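Local coordinates for protein carbon monoxide dehydrogenase (Thermococcus sp. AM4, PDB 6T7J) that is expected to oxidise carbon monoxide to carbon dioxide with water, probably passing electrons through iron-sulfur clusters to a ferredoxin-type acceptor, and here lacks nickel at cluster C, at residues G243-L248 with L311-V316; G307-M312 with S521-S526; F417-I422 with L517-C522; V446-C451 with V474-T479; P547-A552 with G571-L576. One frame throughout, in Å; residues are numbered along the deposited sequence.

Interaction 1. Residues G243-L248 with L311-V316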
# COMPACT_ATOMS: atom_id res chain seq x y z
N GLY A 243 10.80 30.06 0.76
CA GLY A 243 10.24 31.23 0.11
C GLY A 243 9.10 30.90 -0.83
O GLY A 243 9.16 29.91 -1.57
N THR A 244 8.05 31.71 -0.79
CA THR A 244 6.95 31.55 -1.73
C THR A 244 7.39 32.01 -3.12
O THR A 244 7.91 33.13 -3.25
CB THR A 244 5.72 32.34 -1.27
OG1 THR A 244 5.32 31.89 0.03
CG2 THR A 244 4.57 32.14 -2.24
N PRO A 245 7.21 31.20 -4.16
CA PRO A 245 7.68 31.59 -5.49
C PRO A 245 7.04 32.88 -5.98
O PRO A 245 5.85 33.13 -5.78
CB PRO A 245 7.28 30.40 -6.37
CG PRO A 245 7.23 29.24 -5.42
CD PRO A 245 6.72 29.81 -4.13
N LYS A 246 7.86 33.72 -6.61
CA LYS A 246 7.45 34.95 -7.25
C LYS A 246 7.96 34.93 -8.68
O LYS A 246 8.92 34.22 -8.99
CB LYS A 246 8.01 36.18 -6.51
CG LYS A 246 7.35 36.43 -5.16
CD LYS A 246 5.84 36.59 -5.30
CE LYS A 246 5.10 36.00 -4.10
NZ LYS A 246 5.43 36.71 -2.83
N PRO A 247 7.32 35.67 -9.59
CA PRO A 247 7.68 35.57 -11.01
C PRO A 247 9.15 35.89 -11.25
O PRO A 247 9.71 36.83 -10.69
CB PRO A 247 6.77 36.61 -11.68
CG PRO A 247 5.58 36.68 -10.78
CD PRO A 247 6.13 36.52 -9.38
N LEU A 248 9.77 35.07 -12.10
CA LEU A 248 11.15 35.24 -12.50
C LEU A 248 11.32 34.63 -13.88
O LEU A 248 10.39 34.03 -14.43
CB LEU A 248 12.12 34.62 -11.48
CG LEU A 248 11.90 33.15 -11.11
CD1 LEU A 248 12.65 32.22 -12.05
CD2 LEU A 248 12.32 32.90 -9.67
N LEU A 311 13.83 25.83 -9.90
CA LEU A 311 13.53 26.81 -10.94
C LEU A 311 12.58 27.88 -10.42
O LEU A 311 12.80 29.08 -10.64
CB LEU A 311 12.92 26.09 -12.15
CG LEU A 311 12.22 26.96 -13.20
CD1 LEU A 311 13.24 27.62 -14.10
CD2 LEU A 311 11.24 26.13 -14.02
N MET A 312 11.52 27.47 -9.73
CA MET A 312 10.54 28.41 -9.22
C MET A 312 11.13 29.31 -8.14
O MET A 312 10.74 30.48 -8.03
CB MET A 312 9.32 27.68 -8.67
CG MET A 312 8.57 26.83 -9.69
SD MET A 312 7.21 27.70 -10.48
CE MET A 312 6.15 28.03 -9.07
N ARG A 313 12.05 28.79 -7.33
CA ARG A 313 12.54 29.59 -6.21
C ARG A 313 13.83 30.35 -6.52
O ARG A 313 13.96 31.51 -6.10
CB ARG A 313 12.75 28.71 -4.98
CG ARG A 313 11.63 28.81 -3.97
CD ARG A 313 11.33 27.47 -3.35
NE ARG A 313 9.89 27.27 -3.15
CZ ARG A 313 9.33 26.08 -2.93
NH1 ARG A 313 10.08 24.99 -2.88
NH2 ARG A 313 8.02 25.99 -2.76
N LEU A 314 14.78 29.75 -7.24
CA LEU A 314 16.09 30.36 -7.43
C LEU A 314 16.38 30.76 -8.87
O LEU A 314 17.35 31.48 -9.11
CB LEU A 314 17.18 29.39 -6.95
CG LEU A 314 16.87 28.69 -5.63
CD1 LEU A 314 17.77 27.48 -5.44
CD2 LEU A 314 17.00 29.66 -4.47
N GLY A 315 15.57 30.31 -9.83
CA GLY A 315 15.88 30.57 -11.23
C GLY A 315 16.85 29.59 -11.83
O GLY A 315 17.46 29.89 -12.87
N VAL A 316 17.03 28.43 -11.21
CA VAL A 316 17.94 27.41 -11.75
C VAL A 316 17.41 26.94 -13.10
O VAL A 316 16.21 26.62 -13.21
CB VAL A 316 18.08 26.23 -10.77
CG1 VAL A 316 18.94 25.13 -11.37
CG2 VAL A 316 18.65 26.71 -9.45
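Pro245 and Met312 meet at a slant, the S-methyl of the methionine reaching the proline ring at CB, with Met312 CE 3.8 Å from Pro245 CB. Bends at chi2 and chi3 (-93° and -62°) fold the thioether back so that this methyl lies by the ring. Arg313 runs alongside Pro245, pointing the same way, its NE 4.0 Å from Pro245 CG. The same NE gives a weak, bent hydrogen bond to Gly243 O (3.2 Å, 128° at the hydrogen), while the main hold on the guanidinium comes from salt bridges to Asp239 and Glu309. The contact thus fastens the loop between helix 212-242 and strand 248-252 to the C-terminal part of helix 304-314, which follows strand 297-303 of a parallel sheet in this prismane/CO dehydrogenase family protein. Leu248 comes in over the backbone there: CD2 lies 3.3 Å from Met312 O, and CD1 sits 3.4 Å from Leu311 O and 3.7 Å from Gly315 CA. Replacing Leu248 by an alanine would probably leave a gap above these carbonyls and the glycine turn. Gly315, with positive phi, is the first residue to leave helical backbone angles, and its N donates to Leu311 O.

Interaction 2. Residues G307-M312 with S521-S526; sequences GNEVLM and SCVDCS. With MSK (Broken Fe4S4 cluster), chain F.
The loop that carries Cys522 to the broken Fe4S4 cluster is tied to helix 304-314 by a bond between Ser521 and Glu309. Ser521 OG donates to Glu309 OE2 over 2.7 Å, coming from above the carboxylate, 67° out of its plane. The glutamate reaches this hydroxyl because its chain folds at chi2 (-85°), which swings the carboxylate across to the loop. Beside it, Val523 CG2 lies 3.9 Å from Glu309 OE2, and Asn308 CB packs against Ser521 CB at 4.3 Å. Two acids come close here, with Glu309 OE1 4.4 Å from Asp524 OD2. A water donates to both Glu309 OE1 and Asp524 OD1, at 3.0 Å each, and Arg313 and Arg527 form salt bridges with Glu309 and Asp524 respectively, which would probably ease the mutual repulsion. Asp524 also turns back on its own loop, where OD2 takes a weak, long bond from Ser521 N, and Thr235 bonds to its OD1. Next to the serine, Cys522 SG stands 3.2 Å from FE1 of the cluster, longer than an ordinary iron-thiolate bond. The arrangement is that of the cysteine-bearing loop of the nickel-free cluster C site, anchored to helix 304-314 through the residue next to Cys522.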
# COMPACT_ATOMS: atom_id res chain seq x y z
N GLY A 307 13.87 19.85 -9.99
CA GLY A 307 14.29 20.91 -10.89
C GLY A 307 13.27 22.03 -10.96
O GLY A 307 13.63 23.20 -11.00
N ASN A 308 11.98 21.67 -10.95
CA ASN A 308 10.94 22.70 -10.94
C ASN A 308 10.98 23.51 -9.65
O ASN A 308 10.75 24.72 -9.67
CB ASN A 308 9.57 22.06 -11.13
CG ASN A 308 9.22 21.83 -12.59
OD1 ASN A 308 9.51 22.66 -13.44
ND2 ASN A 308 8.61 20.69 -12.87
N GLU A 309 11.27 22.86 -8.52
CA GLU A 309 11.37 23.58 -7.26
C GLU A 309 12.49 24.62 -7.31
O GLU A 309 12.28 25.80 -7.00
CB GLU A 309 11.61 22.61 -6.10
CG GLU A 309 10.59 21.48 -5.98
CD GLU A 309 9.35 21.88 -5.20
OE1 GLU A 309 9.21 23.07 -4.87
OE2 GLU A 309 8.52 20.99 -4.91
N VAL A 310 13.69 24.18 -7.71
CA VAL A 310 14.81 25.13 -7.76
C VAL A 310 14.59 26.17 -8.85
O VAL A 310 15.08 27.30 -8.75
CB VAL A 310 16.15 24.39 -7.93
CG1 VAL A 310 16.46 23.59 -6.68
CG2 VAL A 310 16.14 23.50 -9.15
N LEU A 311 13.83 25.83 -9.90
CA LEU A 311 13.53 26.81 -10.94
C LEU A 311 12.58 27.88 -10.42
O LEU A 311 12.80 29.08 -10.64
CB LEU A 311 12.92 26.09 -12.15
CG LEU A 311 12.22 26.96 -13.20
CD1 LEU A 311 13.24 27.62 -14.10
CD2 LEU A 311 11.24 26.13 -14.02
N MET A 312 11.52 27.47 -9.73
CA MET A 312 10.54 28.41 -9.22
C MET A 312 11.13 29.31 -8.14
O MET A 312 10.74 30.48 -8.03
CB MET A 312 9.32 27.68 -8.67
CG MET A 312 8.57 26.83 -9.69
SD MET A 312 7.21 27.70 -10.48
CE MET A 312 6.15 28.03 -9.07
N SER A 521 5.72 22.26 -8.99
CA SER A 521 5.99 20.83 -9.10
C SER A 521 4.71 20.02 -8.91
O SER A 521 3.61 20.56 -8.83
CB SER A 521 7.06 20.44 -8.07
OG SER A 521 6.61 20.69 -6.75
N CYS A 522 4.87 18.69 -8.83
CA CYS A 522 3.72 17.80 -8.74
C CYS A 522 2.94 18.01 -7.46
O CYS A 522 1.70 17.94 -7.46
CB CYS A 522 4.17 16.35 -8.86
SG CYS A 522 4.10 15.69 -10.54
N VAL A 523 3.63 18.26 -6.34
CA VAL A 523 2.91 18.59 -5.11
C VAL A 523 2.28 19.97 -5.23
O VAL A 523 1.24 20.24 -4.61
CB VAL A 523 3.84 18.48 -3.89
CG1 VAL A 523 4.15 17.02 -3.59
CG2 VAL A 523 5.11 19.28 -4.11
N ASP A 524 2.87 20.85 -6.03
CA ASP A 524 2.32 22.19 -6.23
C ASP A 524 1.04 22.19 -7.04
O ASP A 524 0.48 23.27 -7.27
CB ASP A 524 3.36 23.09 -6.90
CG ASP A 524 4.41 23.59 -5.93
OD1 ASP A 524 4.35 23.19 -4.75
OD2 ASP A 524 5.29 24.37 -6.35
N CYS A 525 0.55 21.03 -7.48
CA CYS A 525 -0.84 20.97 -7.93
C CYS A 525 -1.79 21.40 -6.83
O CYS A 525 -2.89 21.87 -7.12
CB CYS A 525 -1.20 19.56 -8.40
SG CYS A 525 -0.26 18.96 -9.81
N SER A 526 -1.37 21.26 -5.56
CA SER A 526 -2.16 21.81 -4.46
C SER A 526 -2.44 23.29 -4.69
O SER A 526 -3.54 23.77 -4.39
CB SER A 526 -1.43 21.59 -3.13
OG SER A 526 -0.12 22.12 -3.16
S1 MSK F . 8.40 14.12 -11.98
S3 MSK F . 5.44 12.36 -11.51
S4 MSK F . 7.19 11.95 -14.44
S5 MSK F . 5.70 14.91 -13.47
FE1 MSK F . 7.22 14.88 -10.21
FE2 MSK F . 7.52 14.09 -14.13
FE3 MSK F . 5.25 12.62 -13.71
FE4 MSK F . 7.50 12.06 -12.31
O HOH W 1 6.82 23.36 -3.09

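Interaction 3. Residues F417-I422 with L517-C522; sequences FSVEAI and LHMGSC. With MSK (Broken Fe4S4 cluster), chain F.
The Phe417 ring takes Leu517 on one face: methyl CD2 stands 4.0 Å from the ring centroid and 14° off the normal, a CH-pi contact displaced toward the rim, with the two side chains crossing at about a right angle. At the ring edge, near its plane, lies the backbone N of His518. The imidazole of His518 turns elsewhere; its ND1 accepts from Gly520 N, which is tilted 26° from the ring plane, Gly520 O lies in plane at its edge, and NE2 bonds to Asn308. Phe417 is also held through its main chain, for its N donates to His518 O at 3.1 Å, almost in line with the carbonyl bond. Met519 CG reaches Phe417 O at 3.4 Å, and a turn at chi3 (75°) carries CE round to the first turn of helix 419-425. There CE lies 3.7 Å from Ile422 CD1 and 4.0 Å from Val419 CG2. A serine in place of Phe417 would probably strip Leu517 CD2 of the aromatic face it rests on and open a gap beside the strand. Ser418 is the N-cap of helix 419-425, its OG accepting from Ala421 N. The N-terminal end of this capped helix thus packs against strand 516-518, outermost within this chain in a parallel alpha/beta sheet, and the loop after the strand leads to Cys522 at the cluster.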
# COMPACT_ATOMS: atom_id res chain seq x y z
N PHE A 417 4.82 31.29 -10.66
CA PHE A 417 3.47 31.83 -10.50
C PHE A 417 2.72 31.00 -9.46
O PHE A 417 1.87 30.16 -9.78
CB PHE A 417 2.73 31.86 -11.84
CG PHE A 417 3.27 32.88 -12.80
CD1 PHE A 417 3.04 34.23 -12.59
CD2 PHE A 417 4.01 32.49 -13.91
CE1 PHE A 417 3.54 35.18 -13.47
CE2 PHE A 417 4.50 33.43 -14.79
CZ PHE A 417 4.27 34.78 -14.57
N SER A 418 3.04 31.25 -8.20
CA SER A 418 2.23 30.73 -7.11
C SER A 418 0.93 31.52 -7.02
O SER A 418 0.74 32.54 -7.69
CB SER A 418 3.00 30.79 -5.79
OG SER A 418 3.34 32.13 -5.47
N VAL A 419 0.01 31.03 -6.18
CA VAL A 419 -1.26 31.73 -6.00
C VAL A 419 -1.02 33.13 -5.45
O VAL A 419 -1.67 34.10 -5.86
CB VAL A 419 -2.19 30.91 -5.08
CG1 VAL A 419 -3.52 31.63 -4.90
CG2 VAL A 419 -2.41 29.52 -5.66
N GLU A 420 -0.07 33.26 -4.52
CA GLU A 420 0.27 34.57 -3.99
C GLU A 420 0.82 35.48 -5.09
O GLU A 420 0.44 36.65 -5.18
CB GLU A 420 1.29 34.43 -2.86
CG GLU A 420 0.72 33.84 -1.58
CD GLU A 420 0.72 32.32 -1.58
OE1 GLU A 420 0.10 31.73 -0.67
OE2 GLU A 420 1.34 31.73 -2.49
N ALA A 421 1.70 34.95 -5.94
CA ALA A 421 2.25 35.75 -7.03
C ALA A 421 1.16 36.16 -8.01
O ALA A 421 1.17 37.29 -8.51
CB ALA A 421 3.35 34.96 -7.75
N ILE A 422 0.22 35.26 -8.29
CA ILE A 422 -0.87 35.59 -9.21
C ILE A 422 -1.75 36.68 -8.63
O ILE A 422 -2.13 37.63 -9.33
CB ILE A 422 -1.68 34.32 -9.55
CG1 ILE A 422 -0.82 33.34 -10.35
CG2 ILE A 422 -2.94 34.68 -10.32
CD1 ILE A 422 -1.30 31.92 -10.29
N LEU A 517 0.96 29.53 -17.24
CA LEU A 517 1.45 29.83 -15.90
C LEU A 517 2.06 28.58 -15.27
O LEU A 517 1.35 27.61 -14.98
CB LEU A 517 0.33 30.40 -15.03
CG LEU A 517 -0.31 31.69 -15.55
CD1 LEU A 517 -1.25 32.29 -14.51
CD2 LEU A 517 0.75 32.71 -15.96
N HIS A 518 3.38 28.61 -15.07
CA HIS A 518 4.10 27.57 -14.35
C HIS A 518 3.82 27.72 -12.86
O HIS A 518 4.28 28.68 -12.24
CB HIS A 518 5.59 27.68 -14.64
CG HIS A 518 6.39 26.50 -14.17
ND1 HIS A 518 5.92 25.59 -13.26
CD2 HIS A 518 7.65 26.10 -14.48
CE1 HIS A 518 6.84 24.67 -13.03
NE2 HIS A 518 7.90 24.96 -13.76
N MET A 519 3.07 26.78 -12.29
CA MET A 519 2.69 26.86 -10.89
C MET A 519 3.50 25.93 -9.99
O MET A 519 3.21 25.84 -8.79
CB MET A 519 1.19 26.58 -10.74
CG MET A 519 0.33 27.60 -11.46
SD MET A 519 -1.40 27.57 -10.97
CE MET A 519 -1.32 28.36 -9.36
N GLY A 520 4.51 25.25 -10.53
CA GLY A 520 5.49 24.55 -9.72
C GLY A 520 5.54 23.06 -10.04
O GLY A 520 5.42 22.66 -11.20
N SER A 521 5.72 22.26 -8.99
CA SER A 521 5.99 20.83 -9.10
C SER A 521 4.71 20.02 -8.91
O SER A 521 3.61 20.56 -8.83
CB SER A 521 7.06 20.44 -8.07
OG SER A 521 6.61 20.69 -6.75
N CYS A 522 4.87 18.69 -8.83
CA CYS A 522 3.72 17.80 -8.74
C CYS A 522 2.94 18.01 -7.46
O CYS A 522 1.70 17.94 -7.46
CB CYS A 522 4.17 16.35 -8.86
SG CYS A 522 4.10 15.69 -10.54
S1 MSK F . 8.40 14.12 -11.98
S3 MSK F . 5.44 12.36 -11.51
S4 MSK F . 7.19 11.95 -14.44
S5 MSK F . 5.70 14.91 -13.47
FE1 MSK F . 7.22 14.88 -10.21
FE2 MSK F . 7.52 14.09 -14.13
FE3 MSK F . 5.25 12.62 -13.71
FE4 MSK F . 7.50 12.06 -12.31

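Interaction 4. Residues V446-C451 with V474-T479. With MSK (Broken Fe4S4 cluster), chain F.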
# COMPACT_ATOMS: atom_id res chain seq x y z
N VAL A 446 -7.51 26.15 -17.22
CA VAL A 446 -7.25 24.72 -17.28
C VAL A 446 -5.88 24.44 -16.68
O VAL A 446 -4.89 25.06 -17.08
CB VAL A 446 -7.35 24.17 -18.71
CG1 VAL A 446 -6.87 22.72 -18.75
CG2 VAL A 446 -8.78 24.27 -19.22
N GLY A 447 -5.84 23.51 -15.73
CA GLY A 447 -4.58 23.04 -15.19
C GLY A 447 -4.09 21.79 -15.89
O GLY A 447 -4.78 20.77 -15.94
N ILE A 448 -2.89 21.87 -16.45
CA ILE A 448 -2.25 20.75 -17.14
C ILE A 448 -1.08 20.27 -16.30
O ILE A 448 -0.22 21.07 -15.89
CB ILE A 448 -1.82 21.12 -18.56
CG1 ILE A 448 -2.88 22.02 -19.21
CG2 ILE A 448 -1.66 19.87 -19.39
CD1 ILE A 448 -2.55 22.42 -20.64
N VAL A 449 -1.05 18.98 -16.02
CA VAL A 449 -0.09 18.35 -15.12
C VAL A 449 0.30 17.01 -15.72
O VAL A 449 -0.22 16.59 -16.75
CB VAL A 449 -0.67 18.16 -13.70
CG1 VAL A 449 -1.20 19.48 -13.14
CG2 VAL A 449 -1.77 17.11 -13.71
N GLY A 450 1.22 16.32 -15.06
CA GLY A 450 1.45 14.92 -15.34
C GLY A 450 2.86 14.65 -15.83
O GLY A 450 3.72 15.53 -15.90
N CYS A 451 3.07 13.39 -16.21
CA CYS A 451 4.36 12.79 -16.48
C CYS A 451 4.67 12.82 -17.98
O CYS A 451 4.05 13.57 -18.74
CB CYS A 451 4.34 11.36 -15.94
SG CYS A 451 3.44 11.18 -14.39
N VAL A 474 -8.33 30.54 -23.36
CA VAL A 474 -8.41 29.77 -22.12
C VAL A 474 -7.08 29.88 -21.41
O VAL A 474 -6.04 29.44 -21.93
CB VAL A 474 -8.77 28.30 -22.39
CG1 VAL A 474 -8.95 27.55 -21.08
CG2 VAL A 474 -10.03 28.20 -23.24
N LEU A 475 -7.09 30.46 -20.21
CA LEU A 475 -5.88 30.59 -19.41
C LEU A 475 -5.39 29.22 -18.97
O LEU A 475 -6.11 28.47 -18.30
CB LEU A 475 -6.14 31.49 -18.20
CG LEU A 475 -5.00 31.66 -17.19
CD1 LEU A 475 -3.75 32.22 -17.86
CD2 LEU A 475 -5.44 32.54 -16.04
N VAL A 476 -4.16 28.91 -19.36
CA VAL A 476 -3.52 27.63 -19.09
C VAL A 476 -2.58 27.80 -17.91
O VAL A 476 -1.66 28.63 -17.97
CB VAL A 476 -2.76 27.12 -20.33
CG1 VAL A 476 -1.99 25.87 -20.03
CG2 VAL A 476 -3.73 26.86 -21.46
N VAL A 477 -2.79 27.05 -16.84
CA VAL A 477 -1.81 26.93 -15.77
C VAL A 477 -1.42 25.46 -15.69
O VAL A 477 -2.10 24.60 -16.25
CB VAL A 477 -2.33 27.43 -14.41
CG1 VAL A 477 -2.98 28.80 -14.56
CG2 VAL A 477 -3.31 26.44 -13.81
N GLY A 478 -0.32 25.17 -15.01
CA GLY A 478 0.05 23.77 -14.89
C GLY A 478 1.32 23.56 -14.11
O GLY A 478 2.06 24.50 -13.79
N THR A 479 1.58 22.28 -13.83
CA THR A 479 2.71 21.86 -13.00
C THR A 479 3.48 20.74 -13.68
O THR A 479 3.07 20.17 -14.69
CB THR A 479 2.27 21.39 -11.61
OG1 THR A 479 1.80 20.04 -11.69
CG2 THR A 479 1.17 22.28 -11.04
S1 MSK F . 8.40 14.12 -11.98
S3 MSK F . 5.44 12.36 -11.51
S4 MSK F . 7.19 11.95 -14.44
S5 MSK F . 5.70 14.91 -13.47
FE1 MSK F . 7.22 14.88 -10.21
FE2 MSK F . 7.52 14.09 -14.13
FE3 MSK F . 5.25 12.62 -13.71
FE4 MSK F . 7.50 12.06 -12.31
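Val446 N donates to Leu475 O (2.9 Å), Val477 N to Val446 O (2.9 Å) and Ile448 N to Val477 O (2.8 Å), three backbone hydrogen bonds that join the two strands. A fourth, from Thr479 N to Ile448 O, is less certain because Ile448 O sits too near a neighbouring atom. The Gly447 CA-H adds a contact to Val477 O. The N-to-C directions of the short strands differ by 35°, as in a twisted parallel pair. They are the strands of a beta-alpha-beta unit, linked by helix 460-471, and lie inside the parallel sheet that continues through strand 548-552. Apolar contacts occupy the face bearing Val446, Ile448 and Val476. Ile448 CD1 meets Val476 CG1 obliquely at 3.5 Å, and Val446 CG2 touches Val474 CG1 at 3.8 Å; helix 460-471 packs over this side through Leu469. Farther along, Val449 and Thr479 run side by side, with Val449 CG1 3.4 Å from Thr479 OG1, a methyl against a hydroxyl. That hydroxyl is brought there by chi1 of 81°, between the backbone N and the carbonyl carbon. Metal binding follows directly along the chain, where Cys451 SG binds iron FE3 of the broken cluster at 2.4 Å and Gly450 O lies 3.2 Å from its sulfide S5.

Interaction 5. Residues P547-A552 with G571-L576; sequences PAAGSA and GVFTHL
His575 leaves its strand on the same face as Ser551, directly across from it. Its CB lies 3.8 Å from Gly550 O and also passes close to Ser551 CB. Chi1 of 151° sends CG away from the backbone N, and the imidazole then stands beside the serine, with Ser551 CB in the plane of the ring at its edge. ND1 meets Ser551 OG at 3.1 Å in a hydrogen bond whose donor could be either group, and CE1 comes next, 3.8 Å from the same oxygen. At the tip, NE2 is bonded to the carbonyl of Glu607, so both ring nitrogens have partners and the rotation of the ring is fixed. The serine in turn holds chi1 at an unusual 147°, which puts OG level with the histidine edge.

The main chains pair in parallel. Gly550 N donates to Phe573 O at 2.9 Å, His575 N to Gly550 O in a nearly straight bond (175° at the hydrogen), and Ala552 N to His575 O. Val572 CG2 covers the Ala549-Gly550 peptide, 3.4 Å from Gly550 N, and Ala549 CB meets the edge of the Phe573 ring. On the other face from His575, Ala552 CB lies 4.4 Å from Leu576 CD2, while Thr574 OG1 donates back to Val572 O. Gly571 closes helix 558-569 with a Schellman motif. Strand, helix and strand together form a parallel beta-alpha-beta unit, a repeating element of the Rossmann-like domains of CO dehydrogenase.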
# COMPACT_ATOMS: atom_id res chain seq x y z
N PRO A 547 -15.96 27.54 -14.73
CA PRO A 547 -15.57 27.17 -16.10
C PRO A 547 -14.09 26.79 -16.15
O PRO A 547 -13.20 27.58 -16.46
CB PRO A 547 -15.87 28.45 -16.89
CG PRO A 547 -15.71 29.55 -15.89
CD PRO A 547 -16.15 28.99 -14.56
N ALA A 548 -13.81 25.54 -15.80
CA ALA A 548 -12.44 25.09 -15.64
C ALA A 548 -12.34 23.61 -15.93
O ALA A 548 -13.34 22.89 -15.96
CB ALA A 548 -11.91 25.39 -14.23
N ALA A 549 -11.11 23.16 -16.15
CA ALA A 549 -10.82 21.75 -16.40
C ALA A 549 -9.39 21.46 -15.98
O ALA A 549 -8.59 22.37 -15.75
CB ALA A 549 -11.06 21.37 -17.86
N GLY A 550 -9.07 20.17 -15.88
CA GLY A 550 -7.71 19.73 -15.67
C GLY A 550 -7.36 18.66 -16.68
O GLY A 550 -8.23 18.05 -17.30
N SER A 551 -6.06 18.43 -16.84
CA SER A 551 -5.63 17.43 -17.82
C SER A 551 -4.27 16.87 -17.45
O SER A 551 -3.38 17.60 -17.00
CB SER A 551 -5.59 18.03 -19.23
OG SER A 551 -4.55 17.43 -19.98
N ALA A 552 -4.11 15.56 -17.67
CA ALA A 552 -2.83 14.87 -17.60
C ALA A 552 -2.60 14.20 -18.96
O ALA A 552 -2.99 13.04 -19.16
CB ALA A 552 -2.80 13.85 -16.47
N GLY A 571 -13.99 18.27 -7.83
CA GLY A 571 -15.07 18.76 -8.66
C GLY A 571 -14.69 19.25 -10.04
O GLY A 571 -15.55 19.84 -10.71
N VAL A 572 -13.46 19.04 -10.49
CA VAL A 572 -13.02 19.52 -11.80
C VAL A 572 -13.06 18.37 -12.80
O VAL A 572 -12.59 17.26 -12.52
CB VAL A 572 -11.62 20.15 -11.73
CG1 VAL A 572 -10.65 19.30 -10.98
CG2 VAL A 572 -11.08 20.39 -13.13
N PHE A 573 -13.67 18.64 -13.95
CA PHE A 573 -13.60 17.76 -15.11
C PHE A 573 -12.14 17.53 -15.49
O PHE A 573 -11.41 18.48 -15.78
CB PHE A 573 -14.38 18.40 -16.25
CG PHE A 573 -14.37 17.61 -17.53
CD1 PHE A 573 -15.21 16.52 -17.69
CD2 PHE A 573 -13.56 17.99 -18.59
CE1 PHE A 573 -15.21 15.80 -18.88
CE2 PHE A 573 -13.56 17.28 -19.77
CZ PHE A 573 -14.39 16.19 -19.92
N THR A 574 -11.71 16.26 -15.48
CA THR A 574 -10.30 15.91 -15.58
C THR A 574 -10.07 14.98 -16.77
O THR A 574 -10.59 13.86 -16.79
CB THR A 574 -9.81 15.26 -14.29
OG1 THR A 574 -9.97 16.18 -13.20
CG2 THR A 574 -8.35 14.85 -14.40
N HIS A 575 -9.27 15.44 -17.73
CA HIS A 575 -8.97 14.69 -18.93
C HIS A 575 -7.68 13.89 -18.75
O HIS A 575 -6.72 14.35 -18.13
CB HIS A 575 -8.82 15.62 -20.13
CG HIS A 575 -7.90 15.11 -21.19
ND1 HIS A 575 -6.62 15.60 -21.38
CD2 HIS A 575 -8.06 14.14 -22.13
CE1 HIS A 575 -6.04 14.96 -22.38
NE2 HIS A 575 -6.89 14.07 -22.85
N LEU A 576 -7.67 12.68 -19.31
CA LEU A 576 -6.50 11.82 -19.34
C LEU A 576 -6.09 11.60 -20.79
O LEU A 576 -6.93 11.25 -21.63
CB LEU A 576 -6.76 10.48 -18.66
CG LEU A 576 -7.32 10.52 -17.24
CD1 LEU A 576 -7.39 9.11 -16.67
CD2 LEU A 576 -6.49 11.43 -16.35

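Interactions 1, 2 and 3 crowd together, with centres 8 to 10 Å apart. Interactions 1 and 2 share Leu311 and Met312 of helix 304-314, and interactions 2 and 3 share Ser521 and Cys522. Pro245 O and Ser418 OG, 2.7 Å apart, join interactions 1 and 3, and Asn308 OD1 with His518 NE2, at 2.8 Å, joins 2 and 3. Through Leu517 N to Val476 O, 2.9 Å, interaction 3 enters the sheet of interaction 4, which Gly447 O and Ser551 N extend to interaction 5. Two segments of this network reach the broken cluster: Cys451 of interaction 4 binds FE3, and Cys522 SG of interactions 2 and 3 lies 3.2 Å from FE1.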